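Local coordinates for isoaspartyl dipeptidase (Fervidobacterium islandicum, PDB 7CDH), which probably hydrolyses isoaspartyl (beta-aspartyl) dipeptides as an M38-type, zinc-dependent metallopeptidase of the amidohydrolase superfamily, a role consistent with protein repair, at residues G56-H61 and V90-G95; G128-P133 and V154-I159; A189-F194 and H219-H224; T244-A249 and T281-G286. All coordinates share one frame; numbering follows the deposited sequence.

Contact 1 of 4, residues G56-H61 and V90-G95. With ZN (zinc ion), chain L.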
# COMPACT_ATOMS: atom_id res chain seq x y z
N GLY A 56 -21.21 40.66 10.33
CA GLY A 56 -21.44 39.79 9.16
C GLY A 56 -21.96 38.43 9.63
O GLY A 56 -21.48 37.95 10.67
N LEU A 57 -22.93 37.88 8.93
CA LEU A 57 -23.54 36.58 9.26
C LEU A 57 -22.55 35.45 8.91
O LEU A 57 -21.79 35.54 7.91
CB LEU A 57 -24.80 36.44 8.42
CG LEU A 57 -25.83 37.55 8.56
CD1 LEU A 57 -27.07 37.25 7.71
CD2 LEU A 57 -26.23 37.69 10.01
N ILE A 58 -22.55 34.43 9.76
CA ILE A 58 -21.71 33.21 9.68
C ILE A 58 -22.67 32.04 9.42
O ILE A 58 -23.56 31.85 10.26
CB ILE A 58 -20.94 33.04 10.99
CG1 ILE A 58 -20.10 34.28 11.31
CG2 ILE A 58 -20.12 31.77 10.97
CD1 ILE A 58 -19.56 34.29 12.73
N ASP A 59 -22.57 31.41 8.25
CA ASP A 59 -23.35 30.21 7.86
C ASP A 59 -22.44 29.00 8.09
O ASP A 59 -21.53 28.75 7.32
CB ASP A 59 -23.81 30.35 6.41
CG ASP A 59 -24.84 29.33 5.97
OD1 ASP A 59 -25.06 28.33 6.72
OD2 ASP A 59 -25.43 29.53 4.86
N PRO A 60 -22.61 28.23 9.19
CA PRO A 60 -21.66 27.15 9.49
C PRO A 60 -21.88 25.81 8.77
O PRO A 60 -21.30 24.81 9.15
CB PRO A 60 -21.95 26.96 10.99
CG PRO A 60 -23.46 27.14 11.05
CD PRO A 60 -23.70 28.35 10.17
N HIS A 61 -22.74 25.78 7.76
CA HIS A 61 -23.03 24.54 7.01
C HIS A 61 -23.48 24.84 5.57
O HIS A 61 -24.69 25.01 5.35
CB HIS A 61 -24.04 23.73 7.80
CG HIS A 61 -24.31 22.41 7.18
ND1 HIS A 61 -23.68 21.27 7.60
CD2 HIS A 61 -25.10 22.06 6.15
CE1 HIS A 61 -24.10 20.27 6.87
NE2 HIS A 61 -24.94 20.73 5.95
N VAL A 90 -24.04 36.94 4.14
CA VAL A 90 -23.12 35.88 4.67
C VAL A 90 -21.68 36.23 4.31
O VAL A 90 -21.36 36.24 3.12
CB VAL A 90 -23.53 34.52 4.10
CG1 VAL A 90 -22.56 33.44 4.54
CG2 VAL A 90 -24.96 34.19 4.53
N THR A 91 -20.85 36.52 5.30
CA THR A 91 -19.43 36.92 5.12
C THR A 91 -18.51 35.76 5.54
O THR A 91 -17.30 35.83 5.34
CB THR A 91 -19.10 38.20 5.91
OG1 THR A 91 -19.52 38.08 7.27
CG2 THR A 91 -19.75 39.42 5.32
N THR A 92 -19.04 34.75 6.21
CA THR A 92 -18.25 33.60 6.63
C THR A 92 -19.07 32.36 6.34
O THR A 92 -20.28 32.35 6.62
CB THR A 92 -17.82 33.66 8.09
OG1 THR A 92 -16.97 34.79 8.26
CG2 THR A 92 -17.11 32.40 8.52
N VAL A 93 -18.39 31.37 5.75
CA VAL A 93 -19.00 30.09 5.33
C VAL A 93 -18.10 28.97 5.83
O VAL A 93 -16.90 29.13 5.87
CB VAL A 93 -19.17 30.15 3.80
CG1 VAL A 93 -18.91 28.85 3.10
CG2 VAL A 93 -20.55 30.68 3.46
N VAL A 94 -18.70 27.89 6.29
CA VAL A 94 -18.02 26.63 6.63
C VAL A 94 -18.55 25.59 5.66
O VAL A 94 -19.80 25.32 5.71
CB VAL A 94 -18.23 26.20 8.08
CG1 VAL A 94 -17.30 25.05 8.41
CG2 VAL A 94 -17.97 27.34 9.05
N GLY A 95 -17.66 25.11 4.79
CA GLY A 95 -17.97 24.20 3.67
C GLY A 95 -17.74 22.76 4.06
O GLY A 95 -16.73 22.47 4.72
ZN ZN L . -25.72 19.36 4.54
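Val-90 opens the pairing by laying its side chain along the same face of the sheet as Leu-57 and Asp-59. CG1 of Val-90 stands anti to its backbone N (chi1 176°), which carries it forward to Asp-59 CB at 3.8 Å, while its CA-H lies near Leu-57 O. A beta-branched residue suits this place, because its two methyls fill the space beside both neighbours, CG1 at Asp-59 CB and CG2 toward Leu-57 CB. At Thr-91 the register slips by one residue, a beta bulge: Leu-57 O takes the N-H of Thr-91 at 2.9 Å and also a weak bond from the N-H of Thr-92. The hydroxyl OG1 of Thr-91 lies 3.2 Å from Gly-56 CA, where any side chain on Gly-56 would collide with it. Thr-92 then restores regular parallel pairing: its O receives the N-H of Asp-59 at 3.0 Å, and its CG2 rests alongside Ile-58 CG2, 3.9 Å away. The CA-H of Val-93 makes a close contact with Asp-59 O, and that oxygen takes the N-H of Val-94 at 3.1 Å. Val-94 finally packs CG2 against Pro-60 CA at 3.7 Å, where the chain turns a corner and delivers His-61 NE2 to a zinc ion shared with His-63, Glu-156 and Asp-285. His-61 and His-63 form the His-X-His metal motif that follows the first barrel strand in the amidohydrolase superfamily. The Asp-59 carboxylate bonds to Ser-284. Helix 309-318 covers Leu-57 through Val-310, Trp-311 and Ile-314, whereas Thr-92 and Val-94 meet strand 122-127, the next in the barrel wall.

Contact 2 of 4, residues G128-P133 and V154-I159. With ZN (zinc ion), chain K; ZN (zinc ion), chain L.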
# COMPACT_ATOMS: atom_id res chain seq x y z
N GLY A 128 -13.71 14.76 5.84
CA GLY A 128 -14.78 13.74 5.86
C GLY A 128 -15.96 14.11 5.00
O GLY A 128 -15.88 15.10 4.24
N SER A 129 -17.05 13.36 5.16
CA SER A 129 -18.35 13.47 4.45
C SER A 129 -19.35 12.63 5.26
O SER A 129 -18.99 12.24 6.40
CB SER A 129 -18.24 12.98 2.99
OG SER A 129 -18.02 11.55 2.90
N TYR A 130 -20.52 12.31 4.69
CA TYR A 130 -21.55 11.50 5.37
C TYR A 130 -20.93 10.19 5.86
O TYR A 130 -21.21 9.78 6.97
CB TYR A 130 -22.71 11.12 4.46
CG TYR A 130 -23.90 12.04 4.43
CD1 TYR A 130 -23.81 13.42 4.60
CD2 TYR A 130 -25.16 11.51 4.17
CE1 TYR A 130 -24.92 14.24 4.52
CE2 TYR A 130 -26.29 12.32 4.13
CZ TYR A 130 -26.17 13.69 4.28
OH TYR A 130 -27.31 14.44 4.18
N ARG A 131 -20.17 9.53 4.99
CA ARG A 131 -19.81 8.11 5.19
C ARG A 131 -18.75 7.97 6.28
O ARG A 131 -17.82 8.74 6.33
CB ARG A 131 -19.27 7.52 3.90
CG ARG A 131 -18.89 6.06 4.04
CD ARG A 131 -18.77 5.47 2.67
NE ARG A 131 -18.50 4.06 2.75
CZ ARG A 131 -17.31 3.52 2.95
NH1 ARG A 131 -16.24 4.29 3.12
NH2 ARG A 131 -17.22 2.20 3.01
N VAL A 132 -18.92 6.95 7.10
CA VAL A 132 -17.89 6.41 8.03
C VAL A 132 -17.40 5.10 7.42
O VAL A 132 -18.23 4.29 7.01
CB VAL A 132 -18.53 6.22 9.41
CG1 VAL A 132 -17.67 5.36 10.30
CG2 VAL A 132 -18.85 7.56 10.05
N PRO A 133 -16.07 4.84 7.27
CA PRO A 133 -14.98 5.72 7.71
C PRO A 133 -14.78 6.93 6.79
O PRO A 133 -14.97 6.83 5.58
CB PRO A 133 -13.71 4.82 7.58
CG PRO A 133 -14.02 3.86 6.49
CD PRO A 133 -15.53 3.66 6.56
N VAL A 154 -14.59 17.48 11.31
CA VAL A 154 -15.03 16.39 10.42
C VAL A 154 -16.54 16.48 10.34
O VAL A 154 -17.16 16.83 11.33
CB VAL A 154 -14.59 15.02 10.94
CG1 VAL A 154 -15.25 14.69 12.28
CG2 VAL A 154 -14.87 13.92 9.90
N GLY A 155 -17.09 16.24 9.16
CA GLY A 155 -18.51 16.44 8.90
C GLY A 155 -18.79 16.40 7.41
O GLY A 155 -17.85 16.46 6.62
N GLU A 156 -20.07 16.26 7.05
CA GLU A 156 -21.09 16.02 8.06
C GLU A 156 -21.34 14.50 8.14
O GLU A 156 -21.79 13.92 7.17
CB GLU A 156 -22.36 16.84 7.80
CG GLU A 156 -22.81 16.85 6.37
CD GLU A 156 -24.21 17.37 6.06
OE1 GLU A 156 -25.14 17.33 6.94
OE2 GLU A 156 -24.35 17.90 4.93
N ILE A 157 -21.02 13.89 9.28
CA ILE A 157 -21.18 12.43 9.53
C ILE A 157 -22.66 12.14 9.71
O ILE A 157 -23.28 12.77 10.55
CB ILE A 157 -20.35 12.04 10.75
CG1 ILE A 157 -18.87 12.28 10.47
CG2 ILE A 157 -20.65 10.62 11.18
CD1 ILE A 157 -18.00 11.97 11.66
N ALA A 158 -23.23 11.25 8.91
CA ALA A 158 -24.65 10.90 8.98
C ALA A 158 -24.85 9.87 10.08
O ALA A 158 -24.12 8.87 10.11
CB ALA A 158 -25.15 10.39 7.65
N ILE A 159 -25.84 10.12 10.92
CA ILE A 159 -26.39 9.16 11.92
C ILE A 159 -27.91 9.20 11.78
O ILE A 159 -28.44 10.24 11.35
CB ILE A 159 -25.94 9.56 13.33
CG1 ILE A 159 -26.25 11.04 13.61
CG2 ILE A 159 -24.45 9.26 13.49
CD1 ILE A 159 -26.20 11.42 15.05
ZN ZN K . -27.26 17.11 6.24
ZN ZN L . -25.72 19.36 4.54
O HOH W 1 -22.56 7.66 8.15
O HOH W 2 -27.08 16.88 3.50
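Tyr-130 and Ala-158 make the direct backbone bond between an irregular loop and strand 151-159: the N-H of Ala-158 points at a lone pair of Tyr-130 O in the carbonyl plane, 3.2 Å away and nearly straight at 172°. A water donates to this same oxygen and to Ala-158 O, bridging the two carbonyls. Glycine fits at position 128, whose positive phi and closeness to Val-154 CG2 would trouble a residue with a side chain.

The ring of Tyr-130 lies alongside Glu-156, both running the same way, with CE1 3.6 Å from Glu-156 CD. Carboxylate and ring planes stand 77° apart, and OE2 of Glu-156 sits at the ring's edge. Ala-158 CB, small enough to fit close by, touches CD2 of the ring at 3.7 Å. Away from the metals, CG2 of Val-132 meets CG2 of Ile-157.

Glu-156, which follows a cis peptide bond, bridges the two zinc ions, OE1 holding one at 2.2 Å and OE2 the other at 2.0 Å. A second water joins Tyr-130 OH to OE2. The chemistry is that of a binuclear amidohydrolase site, in which this carboxylate fills the role that a carboxylated lysine plays in many relatives.

Contact 3 of 4, residues A189-F194 and H219-H224. With ZN (zinc ion), chain K.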
# COMPACT_ATOMS: atom_id res chain seq x y z
N ALA A 189 -10.89 24.33 17.09
CA ALA A 189 -12.02 23.85 17.94
C ALA A 189 -12.18 22.33 17.87
O ALA A 189 -12.52 21.74 18.88
CB ALA A 189 -13.30 24.54 17.54
N GLY A 190 -12.01 21.73 16.69
CA GLY A 190 -12.19 20.28 16.50
C GLY A 190 -13.64 19.87 16.57
O GLY A 190 -13.99 19.17 17.50
N ILE A 191 -14.46 20.29 15.61
CA ILE A 191 -15.92 20.06 15.64
C ILE A 191 -16.21 18.74 14.91
O ILE A 191 -15.57 18.46 13.90
CB ILE A 191 -16.66 21.25 15.00
CG1 ILE A 191 -16.38 22.55 15.76
CG2 ILE A 191 -18.15 20.97 14.88
CD1 ILE A 191 -16.45 22.42 17.28
N VAL A 192 -17.07 17.90 15.46
CA VAL A 192 -17.75 16.83 14.70
C VAL A 192 -19.15 17.37 14.40
O VAL A 192 -19.84 17.64 15.35
CB VAL A 192 -17.80 15.50 15.46
CG1 VAL A 192 -18.45 14.40 14.64
CG2 VAL A 192 -16.41 15.09 15.92
N ASN A 193 -19.49 17.54 13.12
CA ASN A 193 -20.83 17.94 12.65
C ASN A 193 -21.57 16.65 12.28
O ASN A 193 -21.07 15.89 11.41
CB ASN A 193 -20.71 18.97 11.53
CG ASN A 193 -22.03 19.40 10.93
OD1 ASN A 193 -22.15 19.50 9.72
ND2 ASN A 193 -22.99 19.75 11.77
N PHE A 194 -22.68 16.38 12.96
CA PHE A 194 -23.53 15.19 12.71
C PHE A 194 -24.70 15.64 11.85
O PHE A 194 -25.43 16.54 12.29
CB PHE A 194 -24.04 14.58 14.01
CG PHE A 194 -22.95 13.99 14.85
CD1 PHE A 194 -22.40 12.77 14.54
CD2 PHE A 194 -22.43 14.69 15.92
CE1 PHE A 194 -21.37 12.24 15.30
CE2 PHE A 194 -21.39 14.17 16.68
CZ PHE A 194 -20.87 12.94 16.37
N HIS A 219 -17.57 19.66 21.34
CA HIS A 219 -17.08 19.17 20.04
C HIS A 219 -18.23 18.62 19.21
O HIS A 219 -17.99 18.33 18.05
CB HIS A 219 -16.01 18.10 20.25
CG HIS A 219 -14.81 18.60 20.98
ND1 HIS A 219 -13.88 19.44 20.38
CD2 HIS A 219 -14.39 18.37 22.25
CE1 HIS A 219 -12.93 19.72 21.25
NE2 HIS A 219 -13.23 19.08 22.42
N LEU A 220 -19.41 18.40 19.80
CA LEU A 220 -20.51 17.62 19.19
C LEU A 220 -21.58 18.59 18.76
O LEU A 220 -22.19 19.22 19.60
CB LEU A 220 -21.07 16.60 20.18
CG LEU A 220 -20.05 15.73 20.92
CD1 LEU A 220 -20.77 14.81 21.91
CD2 LEU A 220 -19.17 14.92 19.96
N TYR A 221 -21.80 18.68 17.46
CA TYR A 221 -22.55 19.77 16.83
C TYR A 221 -23.50 19.12 15.86
O TYR A 221 -23.19 19.02 14.69
CB TYR A 221 -21.54 20.67 16.12
CG TYR A 221 -22.11 21.93 15.53
CD1 TYR A 221 -22.95 22.76 16.26
CD2 TYR A 221 -21.76 22.32 14.26
CE1 TYR A 221 -23.43 23.95 15.73
CE2 TYR A 221 -22.23 23.50 13.71
CZ TYR A 221 -23.07 24.31 14.44
OH TYR A 221 -23.49 25.48 13.88
N PRO A 222 -24.65 18.60 16.33
CA PRO A 222 -25.65 18.02 15.43
C PRO A 222 -26.40 19.09 14.63
O PRO A 222 -26.61 20.11 15.19
CB PRO A 222 -26.59 17.31 16.39
CG PRO A 222 -26.53 18.16 17.64
CD PRO A 222 -25.07 18.55 17.73
N THR A 223 -26.82 18.81 13.39
CA THR A 223 -27.65 19.73 12.58
C THR A 223 -28.97 19.03 12.23
O THR A 223 -29.14 17.87 12.63
CB THR A 223 -26.86 20.28 11.38
OG1 THR A 223 -27.68 21.26 10.72
CG2 THR A 223 -26.44 19.22 10.39
N HIS A 224 -29.87 19.72 11.52
CA HIS A 224 -31.25 19.27 11.19
C HIS A 224 -32.03 19.01 12.47
O HIS A 224 -32.87 18.17 12.49
CB HIS A 224 -31.24 18.02 10.29
CG HIS A 224 -30.32 18.22 9.15
ND1 HIS A 224 -30.38 19.35 8.37
CD2 HIS A 224 -29.26 17.51 8.72
CE1 HIS A 224 -29.40 19.33 7.50
NE2 HIS A 224 -28.71 18.21 7.70
ZN ZN K . -27.26 17.11 6.24
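Asn-193 and Tyr-221 form the close-knit middle of this parallel strand pair. Two donors grip Tyr-221 O from opposite faces of its plane: the amide ND2 of Asn-193 at 3.0 Å and the N-H of Phe-194. Asn-193 CG is anti to the backbone N (chi1 178°), which swings the amide over to the neighbouring strand, while its OD1 bonds to His-61 ND1. An asparagine suits the place because it can donate and accept at once. Beside it, CG2 of Ile-191 packs on Tyr-221 CB at 3.6 Å.

The other face is looser and purely apolar. Phe-194 CE2 reaches Leu-220 CD2 at 4.0 Å, the two side chains lying side by side, and Phe-194 CB is 4.4 Å from Pro-222 CB.

At the start of the pair, His-219 ND1 donates to Gly-190 O at 2.9 Å, from above the carbonyl plane. A leucine here would probably leave Gly-190 O without this donor and let the turn before the strand shift. At the far end His-224 has left the strand and binds zinc through NE2.

The pair belongs to a beta-alpha-beta unit: helix 204-212 covers Leu-220 and Pro-222, helix 169-186 covers Val-192 and Phe-194, and strand 151-159 flanks strand 191-196.

Contact 4 of 4, residues T244-A249 and T281-G286. With ZN (zinc ion), chain L.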
# COMPACT_ATOMS: atom_id res chain seq x y z
N THR A 244 -24.34 22.82 21.84
CA THR A 244 -24.92 23.67 20.77
C THR A 244 -25.50 22.77 19.69
O THR A 244 -24.90 21.75 19.42
CB THR A 244 -23.91 24.68 20.21
OG1 THR A 244 -23.40 25.33 21.37
CG2 THR A 244 -24.54 25.67 19.26
N ILE A 245 -26.69 23.11 19.20
CA ILE A 245 -27.42 22.40 18.12
C ILE A 245 -27.56 23.40 16.96
O ILE A 245 -27.52 24.59 17.23
CB ILE A 245 -28.76 21.86 18.63
CG1 ILE A 245 -29.77 22.97 18.96
CG2 ILE A 245 -28.52 20.96 19.83
CD1 ILE A 245 -31.12 22.48 19.42
N ASP A 246 -27.69 22.88 15.73
CA ASP A 246 -27.88 23.64 14.48
C ASP A 246 -29.23 23.26 13.92
O ASP A 246 -29.60 22.10 13.97
CB ASP A 246 -26.76 23.39 13.46
CG ASP A 246 -26.89 24.27 12.21
OD1 ASP A 246 -26.95 25.50 12.37
OD2 ASP A 246 -26.93 23.73 11.09
N LEU A 247 -29.97 24.25 13.46
CA LEU A 247 -31.32 24.13 12.88
C LEU A 247 -31.19 24.57 11.42
O LEU A 247 -30.51 25.58 11.13
CB LEU A 247 -32.29 25.05 13.63
CG LEU A 247 -32.26 24.98 15.16
CD1 LEU A 247 -33.20 26.01 15.78
CD2 LEU A 247 -32.61 23.58 15.65
N THR A 248 -31.82 23.85 10.51
CA THR A 248 -31.73 24.24 9.09
C THR A 248 -32.65 25.45 8.93
O THR A 248 -33.87 25.33 9.20
CB THR A 248 -32.05 23.07 8.16
OG1 THR A 248 -31.18 22.00 8.52
CG2 THR A 248 -31.85 23.47 6.72
N ALA A 249 -32.08 26.56 8.51
CA ALA A 249 -32.81 27.79 8.18
C ALA A 249 -34.04 27.47 7.31
O ALA A 249 -33.98 26.55 6.47
CB ALA A 249 -31.90 28.75 7.47
N THR A 281 -27.73 27.46 16.71
CA THR A 281 -27.25 28.11 15.46
C THR A 281 -28.28 27.79 14.39
O THR A 281 -29.06 26.87 14.60
CB THR A 281 -25.82 27.70 15.09
OG1 THR A 281 -25.86 26.32 14.76
CG2 THR A 281 -24.80 27.93 16.18
N ILE A 282 -28.30 28.56 13.32
CA ILE A 282 -28.95 28.15 12.06
C ILE A 282 -27.93 28.10 10.91
O ILE A 282 -26.85 28.79 10.97
CB ILE A 282 -30.13 29.08 11.75
CG1 ILE A 282 -29.68 30.53 11.54
CG2 ILE A 282 -31.19 28.95 12.83
CD1 ILE A 282 -30.73 31.40 10.88
N SER A 283 -28.27 27.32 9.89
CA SER A 283 -27.45 27.15 8.66
C SER A 283 -28.35 26.98 7.44
O SER A 283 -29.47 26.42 7.57
CB SER A 283 -26.50 26.00 8.85
OG SER A 283 -27.20 24.76 8.92
N SER A 284 -27.90 27.41 6.27
CA SER A 284 -28.70 27.34 5.02
C SER A 284 -28.78 25.90 4.56
O SER A 284 -29.84 25.50 4.00
CB SER A 284 -28.12 28.17 3.94
OG SER A 284 -26.74 27.91 3.79
N ASP A 285 -27.69 25.15 4.76
CA ASP A 285 -27.44 23.91 3.99
C ASP A 285 -27.40 24.29 2.50
O ASP A 285 -28.04 23.61 1.68
CB ASP A 285 -28.52 22.88 4.29
CG ASP A 285 -28.03 21.47 4.09
OD1 ASP A 285 -26.83 21.34 3.86
OD2 ASP A 285 -28.83 20.51 4.22
N GLY A 286 -26.75 25.40 2.18
CA GLY A 286 -26.80 26.00 0.84
C GLY A 286 -26.23 25.04 -0.18
O GLY A 286 -25.23 24.40 0.16
ZN ZN L . -25.72 19.36 4.54
O HOH W 3 -28.68 22.72 8.19
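Asp-246 reaches across to Thr-281 and Ser-283 on the adjoining parallel strand. Its CB passes Thr-281 OG1 at 3.3 Å. CG, anti to the backbone N (chi1 -175°), then sets the carboxylate between the two hydroxyl side chains. OD1 accepts the Thr-281 hydroxyl at 2.8 Å on its anti side, 21° out of the carboxylate plane. OD2 is modelled very close to the Ser-283 hydroxyl, a bond whose exact length is doubtful, and is also bonded to Thr-223 on strand 220-223. An aspartate suits this place because short-armed hydroxyl residues lie within its span, Thr-281 at OD1 and Thr-223 with Ser-283 at OD2. An alanine in its place is likely to leave the hydroxyls of Thr-281, Ser-283 and Thr-223 without their common carboxylate partner, so that they are less firmly fixed. Thr-281 OG1 has a further partner in Tyr-221 OH, and a water links Ser-283 OG to Thr-248 OG1, which also bonds to His-224 ND1.

The backbones are tied by regular parallel bonds: Leu-247 N to Thr-281 O at 3.0 Å, Ser-283 N to Leu-247 O at 3.1 Å, and Ala-249 N to Ser-283 O at 2.8 Å. On the opposite face Leu-247 CB meets Ile-282 CG2 at 4.1 Å, apolar residues suited to helix 264-273, which lies over both. Just past the strand, Asp-285 places OD1 2.4 Å from a zinc ion. A metal-binding aspartate after the eighth strand of a (beta/alpha)8 barrel is a hallmark of the amidohydrolase superfamily.

The contacts follow one another along the chain without nesting or crossing, each joining successive stretches of the barrel. Contact 1 closes a loop of 28 intervening residues between the first two barrel strands. Contact 2, closing 20, fastens the loop after strand 122-127 to strand 151-159; contact 3, closing 24, joins the fifth and sixth strands, and contact 4, closing 31, the seventh and eighth. Strands 151-159 and 191-196 are sheet neighbours, which couples contacts 2 and 3 directly. Contacts 1 and 4, with centres about 10 Å apart, meet where the barrel comes full circle. Contacts 1, 2 and 4 share one zinc ion, and contacts 2 and 3 the other.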